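Local coordinates for protein putative fructose-bisphosphate aldolase (Coccidioides immitis, PDB 3PM6) that is a putative member of the class II fructose-bisphosphate aldolase family, a group of metal-dependent TIM-barrel proteins, and binds a zinc ion, at residues A[63-67]-A[97-101]. Sequence-based numbering, arbitrary orientation.
Sequences IQYAD and IIKRA
Ile-63 and Arg-100 show how one long side chain can link two helices in the layer around a barrel: Arg-100 reaches from helix 95-103 to the end of helix 60-66, with one face of its guanidinium over an apolar branch and its edge toward a charge. The aliphatic part of the contact centres on Ile-63. Its CG2 methyl sits beneath the middle of the guanidinium, 3.5 Å from the plane, and the two side chains run past each other in opposite directions. The other branch of the same isoleucine goes to the next residue of the helix: CD1 of Ile-63 lies 3.9 Å from CB of Ala-101. The first torsion (chi1 -63°) splits the two branches, setting CG2 opposite the backbone N and CG1 beside it, and the extended second torsion carries CD1 on toward Ala-101. Phe-114, in a loop, touches both Ile-63 and Ala-101 and adds to this small apolar cluster.

The polar part is a salt bridge at the guanidinium edge, where NH1 of Arg-100 stands 3.2 Å from OD1 of Asp-67. As a hydrogen bond it is weak, because the N-H...O angle is only 122°. The carboxylate and guanidinium planes are turned 34° apart. Arg-100 spans the gap with its chain extended from CG to NE. Asp-67 is the first residue to leave the helical conformation, with positive phi, and its backbone N makes a weak 2.8 Å bond to O of Ile-63. Gln-64, exposed, brings NE2 to 4.4 Å from CG1 of Ile-97, a loose approach.

The contact joins helix 60-66, which follows strand 54-58, to helix 95-103, which follows strand 85-92. It is thus packing between helices of successive beta-alpha units in the eight-stranded parallel TIM barrel.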
loop_
_atom_site.group_PDB
_atom_site.type_symbol
_atom_site.label_atom_id
_atom_site.label_comp_id
_atom_site.label_asym_id
_atom_site.label_seq_id
_atom_site.Cartn_x
_atom_site.Cartn_y
_atom_site.Cartn_z
ATOM N N ILE A 63 0.927 -4.491 -10.301
ATOM C CA ILE A 63 0.581 -3.488 -11.306
ATOM C C ILE A 63 -0.831 -3.816 -11.874
ATOM O O ILE A 63 -1.695 -2.927 -11.931
ATOM C CB ILE A 63 1.636 -3.441 -12.407
ATOM C CG1 ILE A 63 2.989 -3.003 -11.830
ATOM C CG2 ILE A 63 1.188 -2.529 -13.541
ATOM C CD1 ILE A 63 4.212 -3.563 -12.631
ATOM N N GLN A 64 -1.065 -5.090 -12.242
ATOM C CA GLN A 64 -2.380 -5.560 -12.741
ATOM C C GLN A 64 -3.481 -5.095 -11.775
ATOM O O GLN A 64 -4.506 -4.593 -12.201
ATOM C CB GLN A 64 -2.404 -7.105 -12.901
ATOM C CG GLN A 64 -1.750 -7.634 -14.199
ATOM C CD GLN A 64 -1.183 -9.096 -14.152
ATOM O OE1 GLN A 64 -1.597 -9.974 -13.343
ATOM N NE2 GLN A 64 -0.237 -9.357 -15.061
ATOM N N TYR A 65 -3.232 -5.215 -10.472
ATOM C CA TYR A 65 -4.240 -4.930 -9.456
ATOM C C TYR A 65 -4.392 -3.445 -9.059
ATOM O O TYR A 65 -5.515 -2.964 -8.964
ATOM C CB TYR A 65 -4.014 -5.805 -8.222
ATOM C CG TYR A 65 -4.687 -5.345 -6.925
ATOM C CD1 TYR A 65 -6.063 -5.526 -6.716
ATOM C CD2 TYR A 65 -3.938 -4.777 -5.899
ATOM C CE1 TYR A 65 -6.664 -5.139 -5.535
ATOM C CE2 TYR A 65 -4.523 -4.403 -4.696
ATOM C CZ TYR A 65 -5.878 -4.576 -4.525
ATOM O OH TYR A 65 -6.466 -4.171 -3.354
ATOM N N ALA A 66 -3.282 -2.743 -8.824
ATOM C CA ALA A 66 -3.306 -1.403 -8.235
ATOM C C ALA A 66 -2.630 -0.350 -9.108
ATOM O O ALA A 66 -2.281 0.740 -8.628
ATOM C CB ALA A 66 -2.660 -1.440 -6.853
ATOM N N ASP A 67 -2.448 -0.676 -10.386
ATOM C CA ASP A 67 -1.781 0.207 -11.347
ATOM C C ASP A 67 -0.438 0.673 -10.789
ATOM O O ASP A 67 0.462 -0.141 -10.637
ATOM C CB ASP A 67 -2.701 1.353 -11.783
ATOM C CG ASP A 67 -3.923 0.854 -12.545
ATOM O OD1 ASP A 67 -3.744 0.087 -13.520
ATOM O OD2 ASP A 67 -5.060 1.225 -12.168
ATOM N N ILE A 97 4.495 -6.494 -20.044
ATOM C CA ILE A 97 4.459 -6.036 -18.655
ATOM C C ILE A 97 5.793 -5.448 -18.195
ATOM O O ILE A 97 5.846 -4.564 -17.342
ATOM C CB ILE A 97 4.028 -7.172 -17.716
ATOM C CG1 ILE A 97 2.499 -7.277 -17.732
ATOM C CG2 ILE A 97 4.421 -6.859 -16.296
ATOM C CD1 ILE A 97 1.899 -7.926 -18.953
ATOM N N ILE A 98 6.875 -5.969 -18.740
ATOM C CA ILE A 98 8.208 -5.509 -18.364
ATOM C C ILE A 98 8.369 -4.051 -18.840
ATOM O O ILE A 98 8.762 -3.166 -18.072
ATOM C CB ILE A 98 9.273 -6.489 -18.924
ATOM C CG1 ILE A 98 9.218 -7.790 -18.099
ATOM C CG2 ILE A 98 10.691 -5.885 -18.914
ATOM C CD1 ILE A 98 10.026 -8.956 -18.658
ATOM N N LYS A 99 8.016 -3.799 -20.090
ATOM C CA LYS A 99 8.119 -2.449 -20.646
ATOM C C LYS A 99 7.184 -1.524 -19.888
ATOM O O LYS A 99 7.550 -0.404 -19.593
ATOM C CB LYS A 99 7.735 -2.444 -22.109
ATOM C CG LYS A 99 8.599 -3.275 -22.941
ATOM C CD LYS A 99 7.773 -3.714 -24.144
ATOM C CE LYS A 99 8.649 -4.416 -25.110
ATOM N NZ LYS A 99 9.720 -3.485 -25.516
ATOM N N ARG A 100 5.992 -2.009 -19.547
ATOM C CA ARG A 100 5.047 -1.187 -18.808
ATOM C C ARG A 100 5.627 -0.821 -17.434
ATOM O O ARG A 100 5.571 0.350 -16.995
ATOM C CB ARG A 100 3.706 -1.901 -18.669
ATOM C CG ARG A 100 2.634 -1.079 -17.927
ATOM C CD ARG A 100 1.419 -1.937 -17.503
ATOM N NE ARG A 100 0.472 -1.142 -16.719
ATOM C CZ ARG A 100 -0.766 -1.522 -16.401
ATOM N NH1 ARG A 100 -1.539 -0.715 -15.696
ATOM N NH2 ARG A 100 -1.243 -2.699 -16.797
ATOM N N ALA A 101 6.211 -1.808 -16.761
ATOM C CA ALA A 101 6.899 -1.527 -15.485
ATOM C C ALA A 101 8.104 -0.586 -15.665
ATOM O O ALA A 101 8.320 0.301 -14.859
ATOM C CB ALA A 101 7.320 -2.819 -14.801
#